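Local coordinates for putative hydrolase (PDB 3CMN), which is probably a zinc-dependent peptidase or other hydrolase of the zincin-like superfamily, although its reaction and substrate remain unknown, at residues A[61-66]-A[265-270]; A[88-93]-A[302-307]; A[190-193]-A[197-200]; A[329-334]-A[357-362]. One frame throughout, in Å; residues are numbered along the deposited sequence.

Contact 1: A[61-66]-A[265-270]; sequences DYLGVR and EGYGNH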
loop_
_atom_site.group_PDB
_atom_site.type_symbol
_atom_site.label_atom_id
_atom_site.label_comp_id
_atom_site.label_asym_id
_atom_site.label_seq_id
_atom_site.Cartn_x
_atom_site.Cartn_y
_atom_site.Cartn_z
ATOM N N ASP A 61 -5.979 -11.303 -15.699
ATOM C CA ASP A 61 -5.913 -12.690 -16.150
ATOM C C ASP A 61 -5.324 -13.609 -15.104
ATOM O O ASP A 61 -5.847 -14.690 -14.862
ATOM C CB ASP A 61 -5.078 -12.800 -17.431
ATOM C CG ASP A 61 -4.939 -14.239 -17.917
ATOM O OD1 ASP A 61 -5.946 -14.820 -18.375
ATOM O OD2 ASP A 61 -3.823 -14.797 -17.835
ATOM N N TYR A 62 -4.229 -13.187 -14.488
ATOM C CA TYR A 62 -3.597 -14.018 -13.478
ATOM C C TYR A 62 -4.482 -14.210 -12.244
ATOM O O TYR A 62 -4.427 -15.253 -11.591
ATOM C CB TYR A 62 -2.259 -13.410 -13.057
ATOM C CG TYR A 62 -1.536 -14.225 -12.006
ATOM C CD1 TYR A 62 -1.083 -15.512 -12.280
ATOM C CD2 TYR A 62 -1.310 -13.712 -10.736
ATOM C CE1 TYR A 62 -0.422 -16.265 -11.314
ATOM C CE2 TYR A 62 -0.649 -14.457 -9.766
ATOM C CZ TYR A 62 -0.207 -15.733 -10.060
ATOM O OH TYR A 62 0.456 -16.467 -9.096
ATOM N N LEU A 63 -5.297 -13.206 -11.931
ATOM C CA LEU A 63 -6.170 -13.268 -10.764
ATOM C C LEU A 63 -7.604 -13.667 -11.103
ATOM O O LEU A 63 -8.407 -13.931 -10.213
ATOM C CB LEU A 63 -6.173 -11.923 -10.036
ATOM C CG LEU A 63 -4.838 -11.428 -9.489
ATOM C CD1 LEU A 63 -5.032 -10.057 -8.860
ATOM C CD2 LEU A 63 -4.291 -12.427 -8.479
ATOM N N GLY A 64 -7.931 -13.701 -12.386
ATOM C CA GLY A 64 -9.272 -14.091 -12.782
ATOM C C GLY A 64 -10.395 -13.155 -12.363
ATOM O O GLY A 64 -11.546 -13.576 -12.243
ATOM N N VAL A 65 -10.066 -11.888 -12.122
ATOM C CA VAL A 65 -11.069 -10.889 -11.757
ATOM C C VAL A 65 -10.699 -9.611 -12.460
ATOM O O VAL A 65 -9.553 -9.423 -12.871
ATOM C CB VAL A 65 -11.118 -10.599 -10.243
ATOM C CG1 VAL A 65 -11.803 -11.738 -9.526
ATOM C CG2 VAL A 65 -9.711 -10.388 -9.706
ATOM N N ARG A 66 -11.672 -8.732 -12.602
ATOM C CA ARG A 66 -11.436 -7.472 -13.262
ATOM C C ARG A 66 -11.721 -6.355 -12.283
ATOM O O ARG A 66 -12.265 -6.590 -11.203
ATOM C CB ARG A 66 -12.339 -7.353 -14.498
ATOM C CG ARG A 66 -11.964 -8.321 -15.615
ATOM C CD ARG A 66 -12.825 -8.095 -16.837
ATOM N NE ARG A 66 -14.167 -8.637 -16.669
ATOM C CZ ARG A 66 -14.500 -9.904 -16.911
ATOM N NH1 ARG A 66 -13.591 -10.772 -17.342
ATOM N NH2 ARG A 66 -15.748 -10.309 -16.721
ATOM N N GLU A 265 0.351 -7.601 1.166
ATOM C CA GLU A 265 1.738 -7.454 0.711
ATOM C C GLU A 265 2.288 -8.757 0.147
ATOM O O GLU A 265 2.880 -8.773 -0.934
ATOM C CB GLU A 265 2.652 -6.983 1.850
ATOM C CG GLU A 265 2.392 -5.555 2.309
ATOM C CD GLU A 265 2.520 -4.547 1.179
ATOM O OE1 GLU A 265 3.613 -4.475 0.572
ATOM O OE2 GLU A 265 1.529 -3.832 0.898
ATOM N N GLY A 266 2.083 -9.842 0.888
ATOM C CA GLY A 266 2.552 -11.147 0.462
ATOM C C GLY A 266 1.898 -11.632 -0.818
ATOM O O GLY A 266 2.569 -12.153 -1.709
ATOM N N TYR A 267 0.588 -11.463 -0.926
ATOM C CA TYR A 267 -0.098 -11.895 -2.131
ATOM C C TYR A 267 0.343 -10.996 -3.278
ATOM O O TYR A 267 0.510 -11.450 -4.410
ATOM C CB TYR A 267 -1.613 -11.793 -1.970
ATOM C CG TYR A 267 -2.343 -12.837 -2.779
ATOM C CD1 TYR A 267 -2.785 -14.015 -2.178
ATOM C CD2 TYR A 267 -2.560 -12.669 -4.147
ATOM C CE1 TYR A 267 -3.426 -15.004 -2.910
ATOM C CE2 TYR A 267 -3.202 -13.657 -4.898
ATOM C CZ TYR A 267 -3.636 -14.831 -4.266
ATOM O OH TYR A 267 -4.275 -15.840 -4.973
ATOM N N GLY A 268 0.520 -9.713 -2.975
ATOM C CA GLY A 268 0.947 -8.771 -3.990
ATOM C C GLY A 268 2.358 -9.076 -4.450
ATOM O O GLY A 268 2.665 -8.953 -5.635
ATOM N N ASN A 269 3.221 -9.481 -3.519
ATOM C CA ASN A 269 4.601 -9.803 -3.865
ATOM C C ASN A 269 4.664 -11.120 -4.631
ATOM O O ASN A 269 5.638 -11.394 -5.330
ATOM C CB ASN A 269 5.488 -9.886 -2.613
ATOM C CG ASN A 269 5.799 -8.510 -2.014
ATOM O OD1 ASN A 269 5.992 -7.530 -2.742
ATOM N ND2 ASN A 269 5.864 -8.439 -0.684
ATOM N N HIS A 270 3.622 -11.933 -4.501
ATOM C CA HIS A 270 3.582 -13.206 -5.194
ATOM C C HIS A 270 3.202 -12.990 -6.652
ATOM O O HIS A 270 3.742 -13.635 -7.553
ATOM C CB HIS A 270 2.560 -14.142 -4.557
ATOM C CG HIS A 270 2.482 -15.472 -5.231
ATOM N ND1 HIS A 270 3.390 -16.482 -4.990
ATOM C CD2 HIS A 270 1.646 -15.935 -6.190
ATOM C CE1 HIS A 270 3.116 -17.510 -5.771
ATOM N NE2 HIS A 270 2.064 -17.203 -6.510
#
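Tyr62 and His270 face each other with CA atoms 11.0 Å apart, and Leu63 and Tyr267 with CA atoms 10.6 Å apart, so side chains alone span the distance. Segment 61-66 is the end of helix 41-63. Segment 265-270 lies within helix 248-279. Tyr62 points across the gap. Its CG is anti to the backbone N (chi1 -180°), which sends the hydroxyl to the His270 ring. Tyr62 OH lies 3.1 Å from His270 NE2 and 3.2 Å from His270 CD2, at the edge of the imidazole and near its plane. His270 CD2 in turn lies at the edge of the Tyr62 ring. The two side chains meet at about a right angle, without stacking.

Beside them, Leu63 and Tyr267 run past each other in opposite directions. The methyl Leu63 CD2 comes to the edge of the Tyr267 ring, near its plane, 3.9 Å from Tyr267 CE2. The Tyr267 ring also meets Trp340 edge-to-face.

Just past the leucine, Gly64 has positive phi (66°). It is the C-prime residue of a Schellman motif, which ends helix 41-63.

His270 ND1 is hydrogen-bonded to Asn325 OD1 on helix 319-331. That bond should limit rotation of the imidazole and keep its NE2-CD2 edge toward Tyr62. The imidazole is thus held through ND1 by Asn325 while its other edge lies by Tyr62 OH, and a small apolar contact at an aromatic edge runs alongside.

Contact 2: A[88-93]-A[302-307]; sequences VSFSQL and QMVFRL
The far end of the Phe90 ring, on helix 79-92, meets Val304 and Leu307 of helix 283-307, with both methyls on the same side of the ring plane. With chi1 at -169° the ring swings away from the backbone N and beside the carbonyl carbon, and its tip extends across to the other helix. There two neighbouring ring atoms do the touching. Phe90 CZ meets Leu307 CD2 at 3.8 Å, and Phe90 CE1 meets Val304 CG1 at 4.2 Å. Both methyls come in at a slant, so neither is squarely over the ring nor in its plane. The phenylalanine and leucine side chains stand at about a right angle to each other. The phenylalanine and valine side chains meet obliquely.

Leu93, about one turn on from Phe90, points toward the same helix. Its CD1 lies 4.2 Å from Val304 CG1. One valine methyl thus meets both an aromatic carbon and a leucine methyl. Val304 and Leu307, one turn apart on their helix, both point toward segment 88-93. The nearest CA atoms, of Leu93 and Phe305, are 9.1 Å apart. Only apolar side-chain groups meet here, and no hydrogen bond joins the two segments.

The hydrophobic patch continues into the surrounding helices. Helix 120-135 packs on it through Ile127 and Leu131 against Phe90 and Leu130 against Leu307. Trp20 of helix 20-31 also touches Phe90, while Leu146 of helix 145-148 touches Leu93.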
loop_
_atom_site.group_PDB
_atom_site.type_symbol
_atom_site.label_atom_id
_atom_site.label_comp_id
_atom_site.label_asym_id
_atom_site.label_seq_id
_atom_site.Cartn_x
_atom_site.Cartn_y
_atom_site.Cartn_z
ATOM N N VAL A 88 -6.223 16.142 2.955
ATOM C CA VAL A 88 -7.557 16.035 3.542
ATOM C C VAL A 88 -7.787 14.604 4.020
ATOM O O VAL A 88 -8.215 14.376 5.148
ATOM C CB VAL A 88 -8.660 16.424 2.533
ATOM C CG1 VAL A 88 -10.034 16.186 3.154
ATOM C CG2 VAL A 88 -8.519 17.892 2.140
ATOM N N SER A 89 -7.499 13.643 3.154
ATOM C CA SER A 89 -7.657 12.233 3.500
ATOM C C SER A 89 -6.818 11.918 4.732
ATOM O O SER A 89 -7.223 11.140 5.597
ATOM C CB SER A 89 -7.191 11.360 2.337
ATOM O OG SER A 89 -7.734 11.842 1.123
ATOM N N PHE A 90 -5.638 12.526 4.793
ATOM C CA PHE A 90 -4.727 12.330 5.909
ATOM C C PHE A 90 -5.350 12.868 7.201
ATOM O O PHE A 90 -5.472 12.151 8.184
ATOM C CB PHE A 90 -3.410 13.055 5.645
ATOM C CG PHE A 90 -2.322 12.691 6.603
ATOM C CD1 PHE A 90 -1.610 11.504 6.451
ATOM C CD2 PHE A 90 -2.011 13.526 7.667
ATOM C CE1 PHE A 90 -0.595 11.157 7.355
ATOM C CE2 PHE A 90 -1.003 13.189 8.573
ATOM C CZ PHE A 90 -0.294 12.005 8.417
ATOM N N SER A 91 -5.730 14.140 7.199
ATOM C CA SER A 91 -6.334 14.732 8.384
ATOM C C SER A 91 -7.520 13.899 8.853
ATOM O O SER A 91 -7.681 13.650 10.045
ATOM C CB SER A 91 -6.784 16.160 8.097
ATOM O OG SER A 91 -7.704 16.194 7.025
ATOM N N GLN A 92 -8.339 13.447 7.911
ATOM C CA GLN A 92 -9.510 12.642 8.251
ATOM C C GLN A 92 -9.203 11.363 9.019
ATOM O O GLN A 92 -10.074 10.807 9.690
ATOM C CB GLN A 92 -10.316 12.332 6.996
ATOM C CG GLN A 92 -11.449 13.314 6.840
ATOM C CD GLN A 92 -11.927 13.445 5.427
ATOM O OE1 GLN A 92 -12.221 12.453 4.763
ATOM N NE2 GLN A 92 -12.016 14.679 4.953
ATOM N N LEU A 93 -7.966 10.896 8.923
ATOM C CA LEU A 93 -7.563 9.712 9.662
ATOM C C LEU A 93 -7.543 10.080 11.137
ATOM O O LEU A 93 -7.455 9.216 11.998
ATOM C CB LEU A 93 -6.164 9.258 9.243
ATOM C CG LEU A 93 -5.947 8.849 7.786
ATOM C CD1 LEU A 93 -4.483 8.480 7.600
ATOM C CD2 LEU A 93 -6.849 7.663 7.433
ATOM N N GLN A 302 3.501 1.656 9.104
ATOM C CA GLN A 302 3.166 1.374 10.482
ATOM C C GLN A 302 3.086 2.685 11.277
ATOM O O GLN A 302 2.165 2.889 12.080
ATOM C CB GLN A 302 4.237 0.480 11.073
ATOM C CG GLN A 302 3.976 0.099 12.494
ATOM C CD GLN A 302 5.069 -0.779 13.024
ATOM O OE1 GLN A 302 5.675 -0.476 14.045
ATOM N NE2 GLN A 302 5.340 -1.873 12.325
ATOM N N MET A 303 4.071 3.556 11.042
ATOM C CA MET A 303 4.159 4.867 11.681
ATOM C C MET A 303 2.844 5.621 11.520
ATOM O O MET A 303 2.363 6.248 12.467
ATOM C CB MET A 303 5.308 5.678 11.049
ATOM C CG MET A 303 5.516 7.119 11.573
ATOM S SD MET A 303 4.325 8.409 11.074
ATOM C CE MET A 303 4.826 8.741 9.402
ATOM N N VAL A 304 2.266 5.561 10.323
ATOM C CA VAL A 304 1.005 6.247 10.060
ATOM C C VAL A 304 -0.132 5.666 10.905
ATOM O O VAL A 304 -1.026 6.395 11.320
ATOM C CB VAL A 304 0.613 6.175 8.560
ATOM C CG1 VAL A 304 -0.572 7.078 8.293
ATOM C CG2 VAL A 304 1.780 6.589 7.692
ATOM N N PHE A 305 -0.108 4.359 11.156
ATOM C CA PHE A 305 -1.149 3.747 11.980
ATOM C C PHE A 305 -1.059 4.265 13.415
ATOM O O PHE A 305 -2.053 4.707 13.989
ATOM C CB PHE A 305 -1.038 2.214 11.989
ATOM C CG PHE A 305 -1.625 1.547 10.768
ATOM C CD1 PHE A 305 -0.848 1.318 9.636
ATOM C CD2 PHE A 305 -2.962 1.149 10.750
ATOM C CE1 PHE A 305 -1.395 0.701 8.502
ATOM C CE2 PHE A 305 -3.516 0.532 9.623
ATOM C CZ PHE A 305 -2.730 0.309 8.500
ATOM N N ARG A 306 0.139 4.214 13.986
ATOM C CA ARG A 306 0.370 4.654 15.361
ATOM C C ARG A 306 0.096 6.134 15.568
ATOM O O ARG A 306 -0.374 6.542 16.624
ATOM C CB ARG A 306 1.802 4.358 15.757
ATOM C CG ARG A 306 2.162 2.897 15.668
ATOM C CD ARG A 306 3.651 2.779 15.561
ATOM N NE ARG A 306 4.116 1.404 15.616
ATOM C CZ ARG A 306 3.938 0.595 16.655
ATOM N NH1 ARG A 306 3.292 1.014 17.735
ATOM N NH2 ARG A 306 4.441 -0.632 16.631
ATOM N N LEU A 307 0.416 6.934 14.557
ATOM C CA LEU A 307 0.196 8.370 14.600
ATOM C C LEU A 307 -1.297 8.653 14.784
ATOM O O LEU A 307 -1.691 9.502 15.588
ATOM C CB LEU A 307 0.690 8.991 13.293
ATOM C CG LEU A 307 0.540 10.502 13.105
ATOM C CD1 LEU A 307 1.272 11.251 14.218
ATOM C CD2 LEU A 307 1.085 10.886 11.743
#

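Contact 3: A[190-193]-A[197-200]; sequences FEFE and WVRT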
loop_
_atom_site.group_PDB
_atom_site.type_symbol
_atom_site.label_atom_id
_atom_site.label_comp_id
_atom_site.label_asym_id
_atom_site.label_seq_id
_atom_site.Cartn_x
_atom_site.Cartn_y
_atom_site.Cartn_z
ATOM N N PHE A 190 -5.965 -3.956 -7.549
ATOM C CA PHE A 190 -6.791 -5.145 -7.667
ATOM C C PHE A 190 -7.125 -5.679 -6.265
ATOM O O PHE A 190 -8.281 -5.928 -5.950
ATOM C CB PHE A 190 -6.055 -6.231 -8.472
ATOM C CG PHE A 190 -6.335 -6.199 -9.960
ATOM C CD1 PHE A 190 -5.776 -5.213 -10.775
ATOM C CD2 PHE A 190 -7.178 -7.148 -10.541
ATOM C CE1 PHE A 190 -6.053 -5.166 -12.139
ATOM C CE2 PHE A 190 -7.467 -7.114 -11.920
ATOM C CZ PHE A 190 -6.904 -6.121 -12.718
ATOM N N GLU A 191 -6.101 -5.841 -5.429
ATOM C CA GLU A 191 -6.278 -6.356 -4.078
ATOM C C GLU A 191 -7.248 -5.507 -3.257
ATOM O O GLU A 191 -7.998 -6.034 -2.434
ATOM C CB GLU A 191 -4.935 -6.436 -3.352
ATOM C CG GLU A 191 -3.897 -7.310 -4.042
ATOM C CD GLU A 191 -2.589 -7.361 -3.276
ATOM O OE1 GLU A 191 -2.501 -8.110 -2.284
ATOM O OE2 GLU A 191 -1.650 -6.633 -3.660
ATOM N N PHE A 192 -7.239 -4.197 -3.487
ATOM C CA PHE A 192 -8.124 -3.297 -2.759
ATOM C C PHE A 192 -9.470 -3.054 -3.408
ATOM O O PHE A 192 -10.416 -2.666 -2.722
ATOM C CB PHE A 192 -7.462 -1.929 -2.532
ATOM C CG PHE A 192 -6.502 -1.899 -1.376
ATOM C CD1 PHE A 192 -5.147 -2.103 -1.578
ATOM C CD2 PHE A 192 -6.964 -1.696 -0.080
ATOM C CE1 PHE A 192 -4.261 -2.109 -0.517
ATOM C CE2 PHE A 192 -6.080 -1.698 1.000
ATOM C CZ PHE A 192 -4.724 -1.907 0.777
ATOM N N GLU A 193 -9.569 -3.278 -4.715
ATOM C CA GLU A 193 -10.816 -3.006 -5.421
ATOM C C GLU A 193 -11.482 -4.155 -6.168
ATOM O O GLU A 193 -12.679 -4.099 -6.425
ATOM C CB GLU A 193 -10.592 -1.830 -6.378
ATOM C CG GLU A 193 -9.994 -0.610 -5.679
ATOM C CD GLU A 193 -9.427 0.418 -6.646
ATOM O OE1 GLU A 193 -8.597 0.032 -7.494
ATOM O OE2 GLU A 193 -9.803 1.609 -6.558
ATOM N N TRP A 197 -15.467 -6.531 -0.697
ATOM C CA TRP A 197 -15.454 -6.589 0.762
ATOM C C TRP A 197 -14.186 -6.058 1.443
ATOM O O TRP A 197 -14.219 -5.684 2.616
ATOM C CB TRP A 197 -15.686 -8.017 1.249
ATOM C CG TRP A 197 -14.643 -9.003 0.810
ATOM C CD1 TRP A 197 -14.728 -9.859 -0.251
ATOM C CD2 TRP A 197 -13.397 -9.305 1.467
ATOM N NE1 TRP A 197 -13.627 -10.682 -0.285
ATOM C CE2 TRP A 197 -12.796 -10.365 0.756
ATOM C CE3 TRP A 197 -12.735 -8.783 2.587
ATOM C CZ2 TRP A 197 -11.567 -10.917 1.126
ATOM C CZ3 TRP A 197 -11.520 -9.328 2.954
ATOM C CH2 TRP A 197 -10.945 -10.389 2.225
ATOM N N VAL A 198 -13.074 -6.013 0.724
ATOM C CA VAL A 198 -11.836 -5.591 1.356
ATOM C C VAL A 198 -11.871 -4.228 2.047
ATOM O O VAL A 198 -11.487 -4.125 3.207
ATOM C CB VAL A 198 -10.646 -5.676 0.368
ATOM C CG1 VAL A 198 -9.334 -5.332 1.092
ATOM C CG2 VAL A 198 -10.546 -7.096 -0.188
ATOM N N ARG A 199 -12.325 -3.188 1.357
ATOM C CA ARG A 199 -12.389 -1.866 1.973
ATOM C C ARG A 199 -13.486 -1.781 3.034
ATOM O O ARG A 199 -13.329 -1.095 4.039
ATOM C CB ARG A 199 -12.570 -0.781 0.901
ATOM C CG ARG A 199 -11.233 -0.294 0.335
ATOM C CD ARG A 199 -11.380 0.562 -0.921
ATOM N NE ARG A 199 -10.077 1.016 -1.407
ATOM C CZ ARG A 199 -9.846 1.465 -2.637
ATOM N NH1 ARG A 199 -10.830 1.528 -3.521
ATOM N NH2 ARG A 199 -8.621 1.836 -2.989
ATOM N N THR A 200 -14.589 -2.493 2.816
ATOM C CA THR A 200 -15.680 -2.507 3.780
ATOM C C THR A 200 -15.131 -3.112 5.065
ATOM O O THR A 200 -15.293 -2.552 6.154
ATOM C CB THR A 200 -16.849 -3.378 3.288
ATOM O OG1 THR A 200 -17.306 -2.889 2.024
ATOM C CG2 THR A 200 -18.013 -3.350 4.299
HETATM O O HOH W 1 -12.911 -3.385 -1.776
#
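Phe192 and Glu193 close helix 174-193, which carries an HExxH sequence like that of zincin metallopeptidases, and they pack on Val198 and Arg199 of the following helix, 197-210. The contact lies where the first of these helices gives way, after a short turn, to the second. Val198 points into it and sets both methyls on a backbone carbonyl, with Val198 CG2 3.6 Å from Glu191 O. Phe192 CD2 lies 4.5 Å from Val198 CG1, and Phe192 CB 4.0 Å from Arg199 NH2. Arg199 lies alongside the helix end, its chain extended from CG to NE (chi3 179°). One face of its guanidinium carries Phe192 O, offset toward the rim. Arg199 NH1 donates to Glu193 OE2 at 3.2 Å, with an N-H...O angle of 151°. This salt bridge uses the anti side of the carboxylate, and the planes of the two groups stand 77° apart. The Glu193 chain is close too, its CG 3.2 Å from Arg199 NH1. A water links the backbones, 2.8 Å from Phe192 O and 3.2 Å from Arg199 N.

Arg199 NE has a further partner, Ser148 O, and Tyr142 touches Phe192, Glu193 and Arg199. Replacing Arg199 with an alanine would probably leave the Glu193 carboxylate without its countercharge and Ser148 O without this donor. A positive group at the carbonyl end of helix 174-193 probably also offsets the partial negative charge there, so charge as well as packing joins the two helix ends.

Contact 4: A[329-334]-A[357-362]; sequences AARGIQ and QWIVRM
Ile359 places its two branches on different partners. Its chi1 of -64° sets CG1 anti to the carbonyl carbon and CG2 anti to the backbone N, and an extended chi2 carries CD1 out to Ala330. There Ile359 CD1 meets Ala330 CB at 3.9 Å. The short branch goes to Arg331, where Ile359 CG2 lies 3.4 Å from Arg331 NH1 and 4.0 Å from Arg331 CZ. Arg331 reaches it with a folded chain, bent at chi2 (-78°) and again at chi3 (-113°). The isoleucine methyl approaches the guanidinium at a slant, and the two side chains lie askew.

No hydrogen bond joins the segments. The CA atoms of Arg331 and Ile359 are 8.5 Å apart, and the gap is bridged by side chains alone. The polar end of Arg331 is held by residues beyond the segments. Its NH2 forms a salt bridge with Asp363, one turn along from Ile359, and the guanidinium makes a cation-pi contact with Phe335. Arg331 thus brings charge and apolar packing together at the same surface helix.

Gly332 follows with positive phi and separates helix 319-331 from helix 333-336, at whose N-cap position it stands.

In the fold, the contact joins helix 319-331 to helix 355-363 at the surface. Helix 333-336 packs beside it, with Phe335 touching both Ile359 and Met362. The buried Trp358 meets Phe323 of helix 319-331 edge-to-face.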
loop_
_atom_site.group_PDB
_atom_site.type_symbol
_atom_site.label_atom_id
_atom_site.label_comp_id
_atom_site.label_asym_id
_atom_site.label_seq_id
_atom_site.Cartn_x
_atom_site.Cartn_y
_atom_site.Cartn_z
ATOM N N ALA A 329 2.574 -23.400 -3.333
ATOM C CA ALA A 329 3.418 -24.535 -3.676
ATOM C C ALA A 329 2.661 -25.819 -3.350
ATOM O O ALA A 329 2.667 -26.778 -4.129
ATOM C CB ALA A 329 4.724 -24.488 -2.879
ATOM N N ALA A 330 1.999 -25.810 -2.195
ATOM C CA ALA A 330 1.245 -26.951 -1.699
ATOM C C ALA A 330 -0.078 -27.246 -2.399
ATOM O O ALA A 330 -0.502 -28.399 -2.443
ATOM C CB ALA A 330 1.002 -26.782 -0.207
ATOM N N ARG A 331 -0.733 -26.232 -2.956
ATOM C CA ARG A 331 -2.022 -26.467 -3.601
ATOM C C ARG A 331 -2.316 -25.670 -4.857
ATOM O O ARG A 331 -3.312 -25.926 -5.532
ATOM C CB ARG A 331 -3.141 -26.238 -2.590
ATOM C CG ARG A 331 -3.232 -27.332 -1.547
ATOM C CD ARG A 331 -3.929 -28.566 -2.117
ATOM N NE ARG A 331 -5.212 -28.760 -1.457
ATOM C CZ ARG A 331 -5.334 -29.144 -0.192
ATOM N NH1 ARG A 331 -4.248 -29.385 0.532
ATOM N NH2 ARG A 331 -6.532 -29.255 0.362
ATOM N N GLY A 332 -1.470 -24.702 -5.181
ATOM C CA GLY A 332 -1.714 -23.928 -6.383
ATOM C C GLY A 332 -2.353 -22.578 -6.137
ATOM O O GLY A 332 -2.886 -22.305 -5.065
ATOM N N ILE A 333 -2.303 -21.734 -7.159
ATOM C CA ILE A 333 -2.841 -20.386 -7.091
ATOM C C ILE A 333 -4.357 -20.355 -6.888
ATOM O O ILE A 333 -4.876 -19.514 -6.152
ATOM C CB ILE A 333 -2.450 -19.585 -8.383
ATOM C CG1 ILE A 333 -1.616 -18.357 -7.998
ATOM C CG2 ILE A 333 -3.689 -19.187 -9.185
ATOM C CD1 ILE A 333 -2.243 -17.441 -6.959
ATOM N N GLN A 334 -5.064 -21.272 -7.541
ATOM C CA GLN A 334 -6.513 -21.308 -7.432
ATOM C C GLN A 334 -6.922 -21.518 -5.983
ATOM O O GLN A 334 -7.799 -20.815 -5.481
ATOM C CB GLN A 334 -7.090 -22.415 -8.317
ATOM C CG GLN A 334 -8.571 -22.241 -8.607
ATOM C CD GLN A 334 -9.142 -23.354 -9.463
ATOM O OE1 GLN A 334 -9.160 -24.516 -9.059
ATOM N NE2 GLN A 334 -9.615 -23.004 -10.653
ATOM N N GLN A 357 -2.094 -24.695 8.888
ATOM C CA GLN A 357 -3.326 -24.469 9.645
ATOM C C GLN A 357 -4.402 -23.898 8.728
ATOM O O GLN A 357 -5.563 -24.299 8.777
ATOM C CB GLN A 357 -3.073 -23.479 10.790
ATOM C CG GLN A 357 -3.466 -23.988 12.173
ATOM C CD GLN A 357 -3.416 -22.898 13.241
ATOM O OE1 GLN A 357 -4.228 -21.968 13.241
ATOM N NE2 GLN A 357 -2.455 -23.008 14.152
ATOM N N TRP A 358 -4.002 -22.949 7.890
ATOM C CA TRP A 358 -4.930 -22.302 6.975
ATOM C C TRP A 358 -5.439 -23.251 5.893
ATOM O O TRP A 358 -6.630 -23.247 5.562
ATOM C CB TRP A 358 -4.254 -21.101 6.312
ATOM C CG TRP A 358 -5.178 -20.311 5.442
ATOM C CD1 TRP A 358 -6.036 -19.324 5.838
ATOM C CD2 TRP A 358 -5.327 -20.429 4.017
ATOM N NE1 TRP A 358 -6.704 -18.816 4.749
ATOM C CE2 TRP A 358 -6.290 -19.474 3.619
ATOM C CE3 TRP A 358 -4.741 -21.248 3.041
ATOM C CZ2 TRP A 358 -6.677 -19.312 2.289
ATOM C CZ3 TRP A 358 -5.126 -21.089 1.713
ATOM C CH2 TRP A 358 -6.088 -20.124 1.348
ATOM N N ILE A 359 -4.533 -24.052 5.336
ATOM C CA ILE A 359 -4.903 -24.989 4.283
ATOM C C ILE A 359 -5.937 -25.971 4.817
ATOM O O ILE A 359 -6.932 -26.264 4.153
ATOM C CB ILE A 359 -3.648 -25.722 3.731
ATOM C CG1 ILE A 359 -2.727 -24.694 3.062
ATOM C CG2 ILE A 359 -4.043 -26.807 2.723
ATOM C CD1 ILE A 359 -1.494 -25.283 2.404
ATOM N N VAL A 360 -5.719 -26.442 6.038
ATOM C CA VAL A 360 -6.644 -27.365 6.668
ATOM C C VAL A 360 -8.001 -26.687 6.879
ATOM O O VAL A 360 -9.042 -27.225 6.489
ATOM C CB VAL A 360 -6.085 -27.852 8.025
ATOM C CG1 VAL A 360 -7.109 -28.695 8.749
ATOM C CG2 VAL A 360 -4.826 -28.654 7.797
ATOM N N ARG A 361 -7.989 -25.503 7.484
ATOM C CA ARG A 361 -9.228 -24.771 7.734
ATOM C C ARG A 361 -10.022 -24.510 6.454
ATOM O O ARG A 361 -11.254 -24.553 6.470
ATOM C CB ARG A 361 -8.935 -23.441 8.440
ATOM C CG ARG A 361 -10.188 -22.643 8.820
ATOM C CD ARG A 361 -9.874 -21.543 9.836
ATOM N NE ARG A 361 -9.032 -20.474 9.302
ATOM C CZ ARG A 361 -9.487 -19.402 8.651
ATOM N NH1 ARG A 361 -10.791 -19.232 8.435
ATOM N NH2 ARG A 361 -8.633 -18.484 8.216
ATOM N N MET A 362 -9.333 -24.233 5.345
ATOM C CA MET A 362 -10.040 -23.980 4.091
ATOM C C MET A 362 -10.686 -25.261 3.594
ATOM O O MET A 362 -11.728 -25.217 2.946
ATOM C CB MET A 362 -9.103 -23.428 3.004
ATOM C CG MET A 362 -8.665 -21.961 3.183
ATOM S SD MET A 362 -9.979 -20.787 3.541
ATOM C CE MET A 362 -10.637 -20.529 2.090
#

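Contacts 1 and 3 lie side by side, their centres about 12 Å apart. Phe190 packs on Leu63 and Val65, while the Glu191 carboxylate lies against Tyr267 and Gly268. Glu191 also touches the HExxH motif (His184, Glu185, His188), the likely metal site of a zincin. Contact 3 is thus next to the probable active site, although no metal is bound to those residues here. Ile333 connects contact 1 to contact 4 by packing on Tyr62, Tyr267 and His270; the two centres are about 16 Å apart. Contact 2 stands on the other side of the chain's centre from contacts 1 and 4. Its centre is about 19 Å from that of contact 3, 26 Å from contact 1 and 34 Å from contact 4.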